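Local atomic coordinates of L-asparaginase 1 (Escherichia coli, PDB entry 6NXC), a protein that catalyses the hydrolysis of L-asparagine to L-aspartate and ammonium, working as an allosteric cytoplasmic enzyme built as a homotetramer. Residues B[318-329]-B[345-355]; B[111-122]-B[177-185]. The protein carries 1 engineered substitution. All coordinates share one frame; numbering follows the deposited sequence.

Contact 1: residues B[318-329]-B[345-355]; sequences ADMTVEATLTKL and AMSQNLRGELT. With ASN (asparagine), chain O.
K328 buries its ammonium group at the C-terminal end of helix 339-346 and the loop beyond it, where a carboxylate and backbone carbonyls from M346 and Q348 receive it together. The setting is the α/β C-terminal domain: helix 322-333 packs on the parallel strands 256-261 and 286-291, and residues 347-355 run along another side of it. With CG of K328 anti to the backbone N (chi1 -163°), the extended chain carries NZ across to the 345-355 segment. NZ meets Q348 O at 2.7 Å, nearly along the C=O axis, whereas M346 O, 3.0 Å from NZ, is approached from above its carbonyl plane. The salt bridge from NZ to E353 OE1, also 2.7 Å, uses the anti lone pair. On the syn side, L350 N reaches the same OE1 at 3.0 Å (174°), tilted from the carboxylate plane, while R351 N binds OE2; two backbone amides thus fix the rotation of this carboxylate, and its charge probably favours a protonated lysine.

The M346 side chain runs antiparallel to the lysine stem, its SD 3.7 Å from K328 CG; its terminal CE fits against L329 CG and T325 CG2. M320 SD lies alongside E353 CG, and its CE reaches M346 CE. At the N-terminal end of the 318-329 segment, D319 holds T355 as a fork, each oxygen offering its syn lone pair: OD1 to the T355 backbone N, OD2 to T355 OG1 at 2.7 Å. The helix start, capped by T321 OG1 accepting from A324 N, faces the allosteric ligand, and V322 N donates to OD1 of the bound asparagine at 2.8 Å.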
loop_
_atom_site.group_PDB
_atom_site.type_symbol
_atom_site.label_atom_id
_atom_site.label_comp_id
_atom_site.label_asym_id
_atom_site.label_seq_id
_atom_site.Cartn_x
_atom_site.Cartn_y
_atom_site.Cartn_z
ATOM N N ALA B 318 7.488 -10.822 -21.581
ATOM C CA ALA B 318 8.070 -10.661 -20.244
ATOM C C ALA B 318 7.074 -9.822 -19.414
ATOM O O ALA B 318 5.857 -10.207 -19.384
ATOM C CB ALA B 318 9.499 -10.118 -20.338
ATOM N N ASP B 319 7.547 -8.801 -18.716
ATOM C CA ASP B 319 6.695 -7.969 -17.808
ATOM C C ASP B 319 6.395 -6.618 -18.497
ATOM O O ASP B 319 6.106 -5.702 -17.779
ATOM C CB ASP B 319 7.431 -7.771 -16.493
ATOM C CG ASP B 319 8.834 -7.180 -16.559
ATOM O OD1 ASP B 319 9.539 -7.279 -17.633
ATOM O OD2 ASP B 319 9.316 -6.767 -15.459
ATOM N N MET B 320 6.428 -6.504 -19.837
ATOM C CA MET B 320 6.075 -5.216 -20.481
ATOM C C MET B 320 4.612 -4.869 -20.272
ATOM O O MET B 320 3.717 -5.743 -20.375
ATOM C CB MET B 320 6.376 -5.217 -21.974
ATOM C CG MET B 320 7.827 -5.275 -22.213
ATOM S SD MET B 320 8.244 -4.969 -24.023
ATOM C CE MET B 320 7.608 -6.468 -24.743
ATOM N N THR B 321 4.385 -3.577 -20.159
ATOM C CA THR B 321 3.028 -2.996 -20.223
ATOM C C THR B 321 2.566 -3.014 -21.692
ATOM O O THR B 321 3.327 -3.158 -22.693
ATOM C CB THR B 321 3.071 -1.548 -19.727
ATOM O OG1 THR B 321 3.955 -0.882 -20.654
ATOM C CG2 THR B 321 3.614 -1.384 -18.312
ATOM N N VAL B 322 1.269 -2.899 -21.901
ATOM C CA VAL B 322 0.710 -2.748 -23.254
ATOM C C VAL B 322 1.206 -1.469 -23.892
ATOM O O VAL B 322 1.592 -1.462 -25.076
ATOM C CB VAL B 322 -0.823 -2.700 -23.176
ATOM C CG1 VAL B 322 -1.449 -2.312 -24.507
ATOM C CG2 VAL B 322 -1.347 -4.025 -22.701
ATOM N N GLU B 323 1.363 -0.431 -23.053
ATOM C CA GLU B 323 1.884 0.872 -23.532
ATOM C C GLU B 323 3.283 0.656 -24.122
ATOM O O GLU B 323 3.579 1.215 -25.183
ATOM C CB GLU B 323 1.891 1.909 -22.381
ATOM C CG GLU B 323 0.484 2.245 -21.966
ATOM C CD GLU B 323 -0.095 1.410 -20.822
ATOM O OE1 GLU B 323 -0.971 1.991 -20.097
ATOM O OE2 GLU B 323 0.249 0.155 -20.633
ATOM N N ALA B 324 4.145 0.005 -23.377
ATOM C CA ALA B 324 5.515 -0.196 -23.842
ATOM C C ALA B 324 5.512 -1.116 -25.087
ATOM O O ALA B 324 6.321 -0.945 -26.033
ATOM C CB ALA B 324 6.383 -0.760 -22.755
ATOM N N THR B 325 4.749 -2.209 -25.030
ATOM C CA THR B 325 4.702 -3.183 -26.159
ATOM C C THR B 325 4.191 -2.530 -27.488
ATOM O O THR B 325 4.784 -2.728 -28.596
ATOM C CB THR B 325 3.824 -4.389 -25.779
ATOM O OG1 THR B 325 4.467 -4.938 -24.609
ATOM C CG2 THR B 325 3.796 -5.401 -26.897
ATOM N N LEU B 326 3.087 -1.781 -27.443
ATOM C CA LEU B 326 2.528 -1.083 -28.577
ATOM C C LEU B 326 3.611 -0.176 -29.168
ATOM O O LEU B 326 3.784 -0.198 -30.425
ATOM C CB LEU B 326 1.274 -0.305 -28.142
ATOM C CG LEU B 326 0.605 0.354 -29.323
ATOM C CD1 LEU B 326 -0.121 -0.679 -30.174
ATOM C CD2 LEU B 326 -0.292 1.502 -28.959
ATOM N N THR B 327 4.245 0.675 -28.306
ATOM C CA THR B 327 5.152 1.689 -28.833
ATOM C C THR B 327 6.402 0.959 -29.344
ATOM O O THR B 327 6.947 1.399 -30.289
ATOM C CB THR B 327 5.352 2.823 -27.844
ATOM O OG1 THR B 327 5.897 2.211 -26.680
ATOM C CG2 THR B 327 4.054 3.500 -27.545
ATOM N N LYS B 328 6.866 -0.127 -28.692
ATOM C CA LYS B 328 8.054 -0.865 -29.088
ATOM C C LYS B 328 7.812 -1.469 -30.491
ATOM O O LYS B 328 8.724 -1.461 -31.326
ATOM C CB LYS B 328 8.347 -1.992 -28.105
ATOM C CG LYS B 328 9.761 -2.560 -28.187
ATOM C CD LYS B 328 10.000 -3.561 -27.074
ATOM C CE LYS B 328 11.364 -4.138 -27.125
ATOM N NZ LYS B 328 11.577 -5.086 -26.008
ATOM N N LEU B 329 6.587 -1.984 -30.742
ATOM C CA LEU B 329 6.262 -2.591 -32.087
ATOM C C LEU B 329 6.263 -1.473 -33.129
ATOM O O LEU B 329 6.825 -1.673 -34.163
ATOM C CB LEU B 329 4.908 -3.268 -32.033
ATOM C CG LEU B 329 4.974 -4.602 -31.314
ATOM C CD1 LEU B 329 3.580 -5.040 -30.965
ATOM C CD2 LEU B 329 5.670 -5.600 -32.232
ATOM N N ALA B 345 13.981 -8.942 -30.952
ATOM C CA ALA B 345 14.173 -7.650 -30.266
ATOM C C ALA B 345 12.985 -7.431 -29.314
ATOM O O ALA B 345 13.205 -6.789 -28.234
ATOM C CB ALA B 345 14.217 -6.487 -31.247
ATOM N N MET B 346 11.834 -7.975 -29.631
ATOM C CA MET B 346 10.656 -7.724 -28.775
ATOM C C MET B 346 10.899 -8.353 -27.390
ATOM O O MET B 346 10.425 -7.792 -26.420
ATOM C CB MET B 346 9.355 -8.255 -29.400
ATOM C CG MET B 346 8.804 -7.337 -30.417
ATOM S SD MET B 346 8.508 -5.653 -29.831
ATOM C CE MET B 346 7.159 -5.959 -28.682
ATOM N N SER B 347 11.685 -9.404 -27.231
ATOM C CA SER B 347 11.897 -9.925 -25.851
ATOM C C SER B 347 13.239 -9.458 -25.266
ATOM O O SER B 347 13.634 -9.941 -24.211
ATOM C CB SER B 347 11.795 -11.438 -25.845
ATOM O OG SER B 347 12.785 -11.965 -26.691
ATOM N N GLN B 348 13.927 -8.527 -25.885
ATOM C CA GLN B 348 15.241 -7.989 -25.456
ATOM C C GLN B 348 14.975 -6.675 -24.718
ATOM O O GLN B 348 13.957 -5.958 -25.051
ATOM C CB GLN B 348 16.183 -7.782 -26.628
ATOM C CG GLN B 348 16.757 -9.022 -27.297
ATOM C CD GLN B 348 17.737 -8.680 -28.415
ATOM O OE1 GLN B 348 18.642 -9.453 -28.705
ATOM N NE2 GLN B 348 17.598 -7.534 -29.073
ATOM N N ASN B 349 15.717 -6.372 -23.670
ATOM C CA ASN B 349 15.543 -5.085 -22.968
ATOM C C ASN B 349 16.255 -4.008 -23.763
ATOM O O ASN B 349 17.492 -3.869 -23.606
ATOM C CB ASN B 349 16.084 -5.177 -21.538
ATOM C CG ASN B 349 16.051 -3.884 -20.769
ATOM O OD1 ASN B 349 15.075 -3.133 -20.921
ATOM N ND2 ASN B 349 16.908 -3.765 -19.754
ATOM N N LEU B 350 15.520 -3.163 -24.484
ATOM C CA LEU B 350 16.122 -2.123 -25.368
ATOM C C LEU B 350 16.348 -0.811 -24.607
ATOM O O LEU B 350 17.340 -0.104 -24.934
ATOM C CB LEU B 350 15.208 -1.901 -26.585
ATOM C CG LEU B 350 14.997 -3.105 -27.489
ATOM C CD1 LEU B 350 14.242 -2.682 -28.751
ATOM C CD2 LEU B 350 16.324 -3.754 -27.888
ATOM N N ARG B 351 15.490 -0.463 -23.632
ATOM C CA ARG B 351 15.366 0.880 -23.038
ATOM C C ARG B 351 14.933 0.825 -21.578
ATOM O O ARG B 351 14.626 1.880 -21.061
ATOM C CB ARG B 351 14.370 1.748 -23.812
ATOM C CG ARG B 351 14.782 2.014 -25.258
ATOM C CD ARG B 351 15.907 3.070 -25.388
ATOM N NE ARG B 351 15.912 3.508 -26.785
ATOM C CZ ARG B 351 16.510 2.867 -27.790
ATOM N NH1 ARG B 351 17.285 1.822 -27.563
ATOM N NH2 ARG B 351 16.336 3.258 -29.046
ATOM N N GLY B 352 15.020 -0.342 -20.937
ATOM C CA GLY B 352 14.581 -0.442 -19.537
ATOM C C GLY B 352 13.133 -0.849 -19.368
ATOM O O GLY B 352 12.702 -0.842 -18.231
ATOM N N GLU B 353 12.507 -1.281 -20.435
ATOM C CA GLU B 353 11.061 -1.602 -20.485
ATOM C C GLU B 353 10.750 -2.981 -19.979
ATOM O O GLU B 353 9.577 -3.259 -19.652
ATOM C CB GLU B 353 10.448 -1.486 -21.880
ATOM C CG GLU B 353 10.849 -2.538 -22.837
ATOM C CD GLU B 353 12.220 -2.318 -23.478
ATOM O OE1 GLU B 353 12.517 -3.171 -24.392
ATOM O OE2 GLU B 353 12.963 -1.359 -23.099
ATOM N N LEU B 354 11.733 -3.833 -19.862
ATOM C CA LEU B 354 11.465 -5.209 -19.457
ATOM C C LEU B 354 12.653 -5.762 -18.651
ATOM O O LEU B 354 13.800 -5.220 -18.764
ATOM C CB LEU B 354 11.078 -6.026 -20.684
ATOM C CG LEU B 354 12.078 -6.654 -21.631
ATOM C CD1 LEU B 354 13.008 -7.748 -20.990
ATOM C CD2 LEU B 354 11.303 -7.418 -22.695
ATOM N N THR B 355 12.350 -6.718 -17.805
ATOM C CA THR B 355 13.334 -7.297 -16.863
ATOM C C THR B 355 13.856 -8.614 -17.490
ATOM O O THR B 355 13.102 -9.568 -17.705
ATOM C CB THR B 355 12.647 -7.632 -15.525
ATOM O OG1 THR B 355 11.934 -6.460 -15.060
ATOM C CG2 THR B 355 13.677 -8.122 -14.542
HETATM N N ASN O . -1.135 -5.277 -18.306
HETATM C CA ASN O . -2.256 -4.276 -18.031
HETATM C C ASN O . -3.128 -4.160 -19.287
HETATM O O ASN O . -3.125 -5.235 -20.025
HETATM C CB ASN O . -1.667 -2.922 -17.604
HETATM C CG ASN O . -0.894 -2.207 -18.705
HETATM O OD1 ASN O . -0.364 -2.849 -19.592
HETATM N ND2 ASN O . -0.925 -0.895 -18.736
HETATM O OXT ASN O . -3.786 -3.043 -19.557
HETATM O O HOH W 1 7.117 -2.080 -19.568
#

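Contact 2: residues B[111-122]-B[177-185]; sequences TDTMAYTASALS and RGNRTAKAH. Engineered in segment 177-185: A182 (natural residue Thr). With EDO (1,2-ethanediol), chain R.
A118 and G178 illustrate close packing in the N-terminal α/β domain, where the 3-10 turn 178-180 and the short strand 182-183 lie along helix 114-124. A118 CB rests 3.8 Å from G178 CA, and any side chain on that glycine would run into it. S119 OG comes within 3.4 Å of N179 CA, and water 2 joins S119 OG to T181 O. A115 CB is 3.3 Å from T181 OG1, while the engineered A182 turns its CB away from the helix.

The other end is held by polar bonds rather than close packing, with D112 and K183 partly exposed. The type I turn T111-M114 presents two substrate-binding residues to the extended K183, consistent with the Thr-Lys-Asp triad of bacterial asparaginases. K183 NZ donates to T111 OG1 at 2.8 Å and forms a salt bridge with D112 OD1, almost straight out from the CG-OD1 bond. 1,2-Ethanediol links NZ (through O1) to OD1 (through O2), and G263 of the second subunit packs on K183. A methionine replacing K183 would probably deprive T111 OG1 and D112 OD1 of their shared donor. Among the close-packed residues, N179 ND2 donates to S122 OG at 3.1 Å, 22° out of its amide plane.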
loop_
_atom_site.group_PDB
_atom_site.type_symbol
_atom_site.label_atom_id
_atom_site.label_comp_id
_atom_site.label_asym_id
_atom_site.label_seq_id
_atom_site.Cartn_x
_atom_site.Cartn_y
_atom_site.Cartn_z
ATOM N N THR B 111 -3.448 13.452 -19.359
ATOM C CA THR B 111 -3.130 12.204 -18.607
ATOM C C THR B 111 -3.570 10.947 -19.394
ATOM O O THR B 111 -2.923 9.878 -19.245
ATOM C CB THR B 111 -3.751 12.223 -17.195
ATOM O OG1 THR B 111 -5.173 12.372 -17.408
ATOM C CG2 THR B 111 -3.090 13.322 -16.386
ATOM N N ASP B 112 -4.579 11.008 -20.251
ATOM C CA ASP B 112 -5.202 9.757 -20.763
ATOM C C ASP B 112 -4.188 8.907 -21.515
ATOM O O ASP B 112 -4.239 7.659 -21.397
ATOM C CB ASP B 112 -6.435 10.054 -21.614
ATOM C CG ASP B 112 -7.716 10.282 -20.823
ATOM O OD1 ASP B 112 -7.721 10.145 -19.619
ATOM O OD2 ASP B 112 -8.673 10.657 -21.471
ATOM N N THR B 113 -3.270 9.502 -22.276
ATOM C CA THR B 113 -2.317 8.703 -23.093
ATOM C C THR B 113 -0.892 9.124 -22.756
ATOM O O THR B 113 0.018 8.777 -23.504
ATOM C CB THR B 113 -2.643 8.731 -24.580
ATOM O OG1 THR B 113 -2.324 10.049 -25.092
ATOM C CG2 THR B 113 -4.077 8.372 -24.863
ATOM N N MET B 114 -0.684 9.741 -21.641
ATOM C CA MET B 114 0.691 10.190 -21.236
ATOM C C MET B 114 1.664 9.004 -21.166
ATOM O O MET B 114 2.812 9.203 -21.536
ATOM C CB MET B 114 0.677 10.759 -19.827
ATOM C CG MET B 114 1.849 11.643 -19.599
ATOM S SD MET B 114 1.837 12.284 -17.827
ATOM C CE MET B 114 0.488 13.334 -17.917
ATOM N N ALA B 115 1.204 7.849 -20.683
ATOM C CA ALA B 115 2.127 6.718 -20.594
ATOM C C ALA B 115 2.481 6.208 -21.995
ATOM O O ALA B 115 3.622 5.632 -22.128
ATOM C CB ALA B 115 1.571 5.672 -19.672
ATOM N N TYR B 116 1.560 6.269 -22.974
ATOM C CA TYR B 116 1.893 5.848 -24.333
ATOM C C TYR B 116 2.975 6.796 -24.866
ATOM O O TYR B 116 3.962 6.338 -25.489
ATOM C CB TYR B 116 0.695 5.719 -25.260
ATOM C CG TYR B 116 -0.375 4.723 -24.838
ATOM C CD1 TYR B 116 -1.335 5.068 -23.956
ATOM C CD2 TYR B 116 -0.450 3.444 -25.379
ATOM C CE1 TYR B 116 -2.375 4.203 -23.604
ATOM C CE2 TYR B 116 -1.467 2.569 -25.043
ATOM C CZ TYR B 116 -2.475 2.973 -24.212
ATOM O OH TYR B 116 -3.479 2.108 -23.820
ATOM N N THR B 117 2.811 8.103 -24.674
ATOM C CA THR B 117 3.793 9.028 -25.223
ATOM C C THR B 117 5.163 8.825 -24.596
ATOM O O THR B 117 6.181 8.862 -25.244
ATOM C CB THR B 117 3.359 10.488 -25.063
ATOM O OG1 THR B 117 2.175 10.624 -25.838
ATOM C CG2 THR B 117 4.383 11.441 -25.607
ATOM N N ALA B 118 5.223 8.676 -23.285
ATOM C CA ALA B 118 6.505 8.502 -22.613
ATOM C C ALA B 118 7.144 7.250 -23.139
ATOM O O ALA B 118 8.399 7.214 -23.337
ATOM C CB ALA B 118 6.269 8.457 -21.114
ATOM N N SER B 119 6.402 6.190 -23.268
ATOM C CA SER B 119 6.922 4.897 -23.780
ATOM C C SER B 119 7.447 5.096 -25.222
ATOM O O SER B 119 8.607 4.685 -25.528
ATOM C CB SER B 119 5.822 3.842 -23.744
ATOM O OG SER B 119 5.475 3.611 -22.368
ATOM N N ALA B 120 6.703 5.727 -26.081
ATOM C CA ALA B 120 7.175 5.935 -27.480
ATOM C C ALA B 120 8.463 6.732 -27.514
ATOM O O ALA B 120 9.400 6.319 -28.257
ATOM C CB ALA B 120 6.132 6.565 -28.291
ATOM N N LEU B 121 8.524 7.833 -26.787
ATOM C CA LEU B 121 9.721 8.689 -26.831
ATOM C C LEU B 121 10.925 7.877 -26.396
ATOM O O LEU B 121 12.041 8.103 -26.894
ATOM C CB LEU B 121 9.559 9.964 -25.990
ATOM C CG LEU B 121 8.508 10.908 -26.533
ATOM C CD1 LEU B 121 8.329 12.039 -25.554
ATOM C CD2 LEU B 121 8.906 11.441 -27.937
ATOM N N SER B 122 10.782 6.965 -25.416
ATOM C CA SER B 122 11.884 6.163 -24.916
ATOM C C SER B 122 12.598 5.384 -26.035
ATOM O O SER B 122 13.812 5.268 -26.030
ATOM C CB SER B 122 11.542 5.238 -23.764
ATOM O OG SER B 122 10.819 4.108 -24.156
ATOM N N ARG B 177 10.120 5.545 -14.547
ATOM C CA ARG B 177 10.611 5.241 -15.913
ATOM C C ARG B 177 9.427 5.258 -16.870
ATOM O O ARG B 177 8.452 4.569 -16.638
ATOM C CB ARG B 177 11.321 3.906 -15.907
ATOM C CG ARG B 177 11.844 3.567 -17.278
ATOM C CD ARG B 177 12.736 2.316 -17.369
ATOM N NE ARG B 177 14.035 2.634 -16.711
ATOM C CZ ARG B 177 14.824 1.773 -16.122
ATOM N NH1 ARG B 177 14.549 0.490 -16.169
ATOM N NH2 ARG B 177 15.917 2.218 -15.493
ATOM N N GLY B 178 9.469 6.073 -17.906
ATOM C CA GLY B 178 8.322 6.256 -18.839
ATOM C C GLY B 178 7.773 4.973 -19.390
ATOM O O GLY B 178 6.510 4.857 -19.381
ATOM N N ASN B 179 8.668 4.080 -19.859
ATOM C CA ASN B 179 8.245 2.850 -20.558
ATOM C C ASN B 179 7.856 1.784 -19.554
ATOM O O ASN B 179 7.689 0.607 -20.019
ATOM C CB ASN B 179 9.248 2.396 -21.601
ATOM C CG ASN B 179 10.628 2.182 -21.005
ATOM O OD1 ASN B 179 10.724 1.725 -19.835
ATOM N ND2 ASN B 179 11.644 2.191 -21.893
ATOM N N ARG B 180 7.762 2.121 -18.243
ATOM C CA ARG B 180 7.208 1.185 -17.257
ATOM C C ARG B 180 5.879 1.650 -16.687
ATOM O O ARG B 180 5.384 0.982 -15.813
ATOM C CB ARG B 180 8.256 1.056 -16.135
ATOM C CG ARG B 180 9.501 0.350 -16.604
ATOM C CD ARG B 180 9.249 -1.174 -16.795
ATOM N NE ARG B 180 10.504 -1.878 -16.758
ATOM C CZ ARG B 180 10.633 -3.119 -16.344
ATOM N NH1 ARG B 180 11.814 -3.672 -16.220
ATOM N NH2 ARG B 180 9.558 -3.810 -16.006
ATOM N N THR B 181 5.403 2.818 -17.124
ATOM C CA THR B 181 4.222 3.444 -16.504
ATOM C C THR B 181 2.923 3.056 -17.186
ATOM O O THR B 181 2.887 2.671 -18.406
ATOM C CB THR B 181 4.222 4.956 -16.499
ATOM O OG1 THR B 181 4.255 5.430 -17.841
ATOM C CG2 THR B 181 5.354 5.501 -15.711
ATOM N N ALA B 182 1.853 3.194 -16.413
ATOM C CA ALA B 182 0.476 3.016 -16.958
ATOM C C ALA B 182 -0.412 3.920 -16.099
ATOM O O ALA B 182 -0.115 4.087 -14.861
ATOM C CB ALA B 182 0.014 1.597 -16.899
ATOM N N LYS B 183 -1.445 4.476 -16.695
ATOM C CA LYS B 183 -2.440 5.231 -15.911
ATOM C C LYS B 183 -3.288 4.193 -15.209
ATOM O O LYS B 183 -4.147 3.693 -15.860
ATOM C CB LYS B 183 -3.353 6.146 -16.716
ATOM C CG LYS B 183 -4.231 7.069 -15.903
ATOM C CD LYS B 183 -4.903 8.104 -16.828
ATOM C CE LYS B 183 -5.920 8.947 -16.119
ATOM N NZ LYS B 183 -6.506 9.985 -17.024
ATOM N N ALA B 184 -3.169 4.060 -13.910
ATOM C CA ALA B 184 -3.801 2.953 -13.160
ATOM C C ALA B 184 -5.019 3.474 -12.405
ATOM O O ALA B 184 -5.893 2.668 -12.055
ATOM C CB ALA B 184 -2.790 2.335 -12.239
ATOM N N HIS B 185 -5.077 4.757 -12.015
ATOM C CA HIS B 185 -6.153 5.262 -11.130
ATOM C C HIS B 185 -6.820 6.421 -11.859
ATOM O O HIS B 185 -6.266 7.492 -11.764
ATOM C CB HIS B 185 -5.599 5.607 -9.705
ATOM C CG HIS B 185 -4.878 4.457 -9.080
ATOM N ND1 HIS B 185 -5.505 3.240 -8.808
ATOM C CD2 HIS B 185 -3.564 4.279 -8.829
ATOM C CE1 HIS B 185 -4.619 2.362 -8.369
ATOM N NE2 HIS B 185 -3.390 2.980 -8.326
HETATM C C1 EDO R . -9.336 11.481 -15.787
HETATM O O1 EDO R . -8.682 10.245 -15.635
HETATM C C2 EDO R . -9.579 11.968 -17.202
HETATM O O2 EDO R . -9.942 10.952 -18.221
HETATM O O HOH W 2 4.684 1.769 -20.164
#

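The two contacts meet where the N- and C-terminal domains join, each next to a ligand site. The centres of contacts 1 and 2 are about 12 Å apart. R180, from the 177-185 segment of contact 2, joins them: its NE lies 2.8 Å from G352 O, a probable hydrogen bond, and its NH2 forms a 3.0 Å salt bridge with D319 OD2. Helix 322-333 of contact 1 also packs on helix 114-124 of contact 2, T327 touching S119 and A120. The allosteric asparagine, bound by contact 1, lies about 3 Å, nearest atoms, from the side chain of the engineered A182 of contact 2. At the substrate end, T111 and the active-site T34 are about 5 Å apart between nearest side-chain atoms.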